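Local coordinates for protein RMD9, mitochondrial (Saccharomyces cerevisiae S288C, PDB 7A9X), which binds a dodecameric sequence motif in the 3'-untranslated regions of mitochondrial mRNAs and is involved in their processing or stability, at residues R342-A347 against T391-V396. Sequence-based numbering, arbitrary orientation.
Sequences RIWEKA and TFYSGV
Phe392 of helix 379-396 packs its ring against Glu345 and Trp344 of helix 337-351, joining neighbouring pentatricopeptide repeats, probably the fifth and sixth, of the helical array. In such a solenoid the second helices of successive hairpins lie side by side; here the short segments run nearly parallel, 20° apart, with axes 11.2 Å from each other, a spacing that large aromatic side chains can bridge. With CG anti to the backbone N (chi1 162°), the Phe392 ring reaches across to the neighbouring helix, its CZ 3.4 Å from Glu345 O. Glu345 suits the partly exposed margin: its methylene CG sits over one face of the phenyl ring, 3.7 Å from the centroid, in a CH-pi contact, while the chain, extended beyond CG, brings OE2 to 3.8 Å from Phe392 CD1. Val396 CG2, one helical turn beyond Phe392, covers the opposite face. Trp344 meets the ring obliquely, the planes at 55°, and fills the buried side, where its NE1 is hydrogen-bonded to Asn364 and its indole stacks on Phe367 of helix 357-374. An alanine in place of Phe392 would probably open a gap between the helices and leave Glu345 CG without the ring face it lies on and Trp344 CZ3 without its neighbour. On the same buried side, Tyr393, its hydroxyl bonded to Asp400 and Asn364, has its side chain crossing that of Trp344 at about a right angle, with Tyr393 CD1 3.8 Å from Trp344 CZ2.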
ATOM      1  N   ARG A 342      -5.623  22.479  -4.361  1.00 66.96           N
ATOM      2  CA  ARG A 342      -5.470  22.701  -5.796  1.00 70.04           C
ATOM      3  C   ARG A 342      -4.761  21.531  -6.469  1.00 71.64           C
ATOM      4  O   ARG A 342      -5.122  21.138  -7.583  1.00 74.41           O
ATOM      5  CB  ARG A 342      -4.719  24.009  -6.051  1.00 69.91           C
ATOM      6  CG  ARG A 342      -5.564  25.254  -5.814  1.00 75.01           C
ATOM      7  CD  ARG A 342      -4.838  26.533  -6.218  1.00 88.22           C
ATOM      8  NE  ARG A 342      -3.896  26.993  -5.200  1.00 98.43           N
ATOM      9  CZ  ARG A 342      -2.587  26.764  -5.230  1.00103.27           C
ATOM     10  NH1 ARG A 342      -1.811  27.227  -4.258  1.00 98.70           N
ATOM     11  NH2 ARG A 342      -2.051  26.078  -6.232  1.00108.93           N
ATOM     12  N   ILE A 343      -3.746  20.964  -5.814  1.00 72.90           N
ATOM     13  CA  ILE A 343      -3.054  19.815  -6.391  1.00 70.08           C
ATOM     14  C   ILE A 343      -3.969  18.598  -6.406  1.00 68.11           C
ATOM     15  O   ILE A 343      -3.995  17.833  -7.379  1.00 67.83           O
ATOM     16  CB  ILE A 343      -1.746  19.538  -5.628  1.00 67.49           C
ATOM     17  CG1 ILE A 343      -0.797  20.736  -5.738  1.00 67.88           C
ATOM     18  CG2 ILE A 343      -1.079  18.271  -6.150  1.00 66.51           C
ATOM     19  CD1 ILE A 343      -0.423  21.093  -7.165  1.00 66.38           C
ATOM     20  N   TRP A 344      -4.744  18.406  -5.335  1.00 67.53           N
ATOM     21  CA  TRP A 344      -5.687  17.296  -5.287  1.00 66.63           C
ATOM     22  C   TRP A 344      -6.726  17.403  -6.395  1.00 72.94           C
ATOM     23  O   TRP A 344      -7.111  16.392  -6.994  1.00 77.41           O
ATOM     24  CB  TRP A 344      -6.364  17.250  -3.918  1.00 65.65           C
ATOM     25  CG  TRP A 344      -7.430  16.207  -3.805  1.00 66.46           C
ATOM     26  CD1 TRP A 344      -7.255  14.878  -3.554  1.00 59.42           C
ATOM     27  CD2 TRP A 344      -8.842  16.411  -3.931  1.00 69.32           C
ATOM     28  NE1 TRP A 344      -8.472  14.240  -3.516  1.00 59.49           N
ATOM     29  CE2 TRP A 344      -9.462  15.159  -3.746  1.00 60.57           C
ATOM     30  CE3 TRP A 344      -9.642  17.531  -4.184  1.00 68.14           C
ATOM     31  CZ2 TRP A 344     -10.845  14.994  -3.805  1.00 65.62           C
ATOM     32  CZ3 TRP A 344     -11.015  17.367  -4.242  1.00 70.72           C
ATOM     33  CH2 TRP A 344     -11.602  16.106  -4.053  1.00 69.48           C
ATOM     34  N   GLU A 345      -7.190  18.623  -6.685  1.00 70.22           N
ATOM     35  CA  GLU A 345      -8.162  18.807  -7.759  1.00 72.70           C
ATOM     36  C   GLU A 345      -7.576  18.412  -9.108  1.00 73.23           C
ATOM     37  O   GLU A 345      -8.248  17.764  -9.918  1.00 72.40           O
ATOM     38  CB  GLU A 345      -8.647  20.257  -7.799  1.00 74.19           C
ATOM     39  CG  GLU A 345      -9.777  20.577  -6.837  1.00 80.40           C
ATOM     40  CD  GLU A 345     -10.286  21.996  -7.004  1.00 90.39           C
ATOM     41  OE1 GLU A 345      -9.501  22.859  -7.451  1.00 91.97           O
ATOM     42  OE2 GLU A 345     -11.473  22.246  -6.699  1.00 92.35           O
ATOM     43  N   LYS A 346      -6.323  18.794  -9.366  1.00 67.83           N
ATOM     44  CA  LYS A 346      -5.692  18.431 -10.630  1.00 71.44           C
ATOM     45  C   LYS A 346      -5.473  16.927 -10.727  1.00 71.62           C
ATOM     46  O   LYS A 346      -5.616  16.342 -11.805  1.00 73.71           O
ATOM     47  CB  LYS A 346      -4.370  19.184 -10.794  1.00 74.50           C
ATOM     48  CG  LYS A 346      -4.533  20.685 -10.976  1.00 80.10           C
ATOM     49  CD  LYS A 346      -3.203  21.355 -11.268  1.00 85.30           C
ATOM     50  CE  LYS A 346      -3.384  22.841 -11.526  1.00 91.49           C
ATOM     51  NZ  LYS A 346      -2.109  23.489 -11.942  1.00 96.67           N
ATOM     52  N   ALA A 347      -5.132  16.282  -9.609  1.00 66.62           N
ATOM     53  CA  ALA A 347      -4.936  14.836  -9.631  1.00 65.44           C
ATOM     54  C   ALA A 347      -6.250  14.104  -9.886  1.00 69.85           C
ATOM     55  O   ALA A 347      -6.286  13.129 -10.646  1.00 70.26           O
ATOM     56  CB  ALA A 347      -4.306  14.373  -8.320  1.00 60.40           C
ATOM     57  N   THR A 391     -19.235  18.537  -4.592  1.00 78.29           N
ATOM     58  CA  THR A 391     -19.685  19.038  -5.886  1.00 76.37           C
ATOM     59  C   THR A 391     -18.600  18.882  -6.946  1.00 81.18           C
ATOM     60  O   THR A 391     -18.875  18.441  -8.067  1.00 89.35           O
ATOM     61  CB  THR A 391     -20.112  20.503  -5.758  1.00 78.83           C
ATOM     62  OG1 THR A 391     -21.281  20.589  -4.933  1.00 79.30           O
ATOM     63  CG2 THR A 391     -20.417  21.106  -7.122  1.00 76.09           C
ATOM     64  N   PHE A 392     -17.357  19.231  -6.605  1.00 78.91           N
ATOM     65  CA  PHE A 392     -16.266  19.083  -7.562  1.00 76.22           C
ATOM     66  C   PHE A 392     -16.039  17.619  -7.915  1.00 77.69           C
ATOM     67  O   PHE A 392     -15.862  17.269  -9.089  1.00 79.49           O
ATOM     68  CB  PHE A 392     -14.980  19.694  -7.008  1.00 69.61           C
ATOM     69  CG  PHE A 392     -13.744  19.211  -7.708  1.00 78.08           C
ATOM     70  CD1 PHE A 392     -13.344  19.784  -8.904  1.00 70.19           C
ATOM     71  CD2 PHE A 392     -12.996  18.167  -7.183  1.00 66.91           C
ATOM     72  CE1 PHE A 392     -12.215  19.334  -9.557  1.00 79.17           C
ATOM     73  CE2 PHE A 392     -11.868  17.710  -7.831  1.00 71.36           C
ATOM     74  CZ  PHE A 392     -11.476  18.294  -9.020  1.00 78.15           C
ATOM     75  N   TYR A 393     -16.013  16.748  -6.902  1.00 72.34           N
ATOM     76  CA  TYR A 393     -15.767  15.331  -7.145  1.00 75.39           C
ATOM     77  C   TYR A 393     -16.881  14.711  -7.980  1.00 78.92           C
ATOM     78  O   TYR A 393     -16.617  13.842  -8.820  1.00 72.78           O
ATOM     79  CB  TYR A 393     -15.610  14.599  -5.809  1.00 65.60           C
ATOM     80  CG  TYR A 393     -14.853  13.292  -5.884  1.00 70.72           C
ATOM     81  CD1 TYR A 393     -13.462  13.273  -5.901  1.00 69.87           C
ATOM     82  CD2 TYR A 393     -15.526  12.075  -5.916  1.00 68.43           C
ATOM     83  CE1 TYR A 393     -12.763  12.078  -5.962  1.00 68.01           C
ATOM     84  CE2 TYR A 393     -14.836  10.877  -5.973  1.00 70.42           C
ATOM     85  CZ  TYR A 393     -13.456  10.884  -5.997  1.00 71.60           C
ATOM     86  OH  TYR A 393     -12.772   9.691  -6.055  1.00 75.15           O
ATOM     87  N   SER A 394     -18.125  15.150  -7.776  1.00 82.33           N
ATOM     88  CA  SER A 394     -19.221  14.676  -8.615  1.00 86.92           C
ATOM     89  C   SER A 394     -19.031  15.112 -10.062  1.00 85.53           C
ATOM     90  O   SER A 394     -19.337  14.355 -10.991  1.00 88.85           O
ATOM     91  CB  SER A 394     -20.556  15.189  -8.075  1.00 93.87           C
ATOM     92  OG  SER A 394     -20.777  14.757  -6.744  1.00102.27           O
ATOM     93  N   GLY A 395     -18.523  16.327 -10.276  1.00 78.95           N
ATOM     94  CA  GLY A 395     -18.331  16.829 -11.625  1.00 81.98           C
ATOM     95  C   GLY A 395     -17.265  16.100 -12.413  1.00 86.59           C
ATOM     96  O   GLY A 395     -17.241  16.202 -13.643  1.00 93.66           O
ATOM     97  N   VAL A 396     -16.385  15.368 -11.736  1.00 82.89           N
ATOM     98  CA  VAL A 396     -15.322  14.636 -12.415  1.00 83.67           C
ATOM     99  C   VAL A 396     -15.757  13.218 -12.762  1.00 82.37           C
ATOM    100  O   VAL A 396     -15.518  12.746 -13.876  1.00 88.39           O
ATOM    101  CB  VAL A 396     -14.050  14.637 -11.543  1.00 87.61           C
ATOM    102  CG1 VAL A 396     -12.934  13.861 -12.226  1.00 86.92           C
ATOM    103  CG2 VAL A 396     -13.615  16.063 -11.245  1.00 88.80           C
TER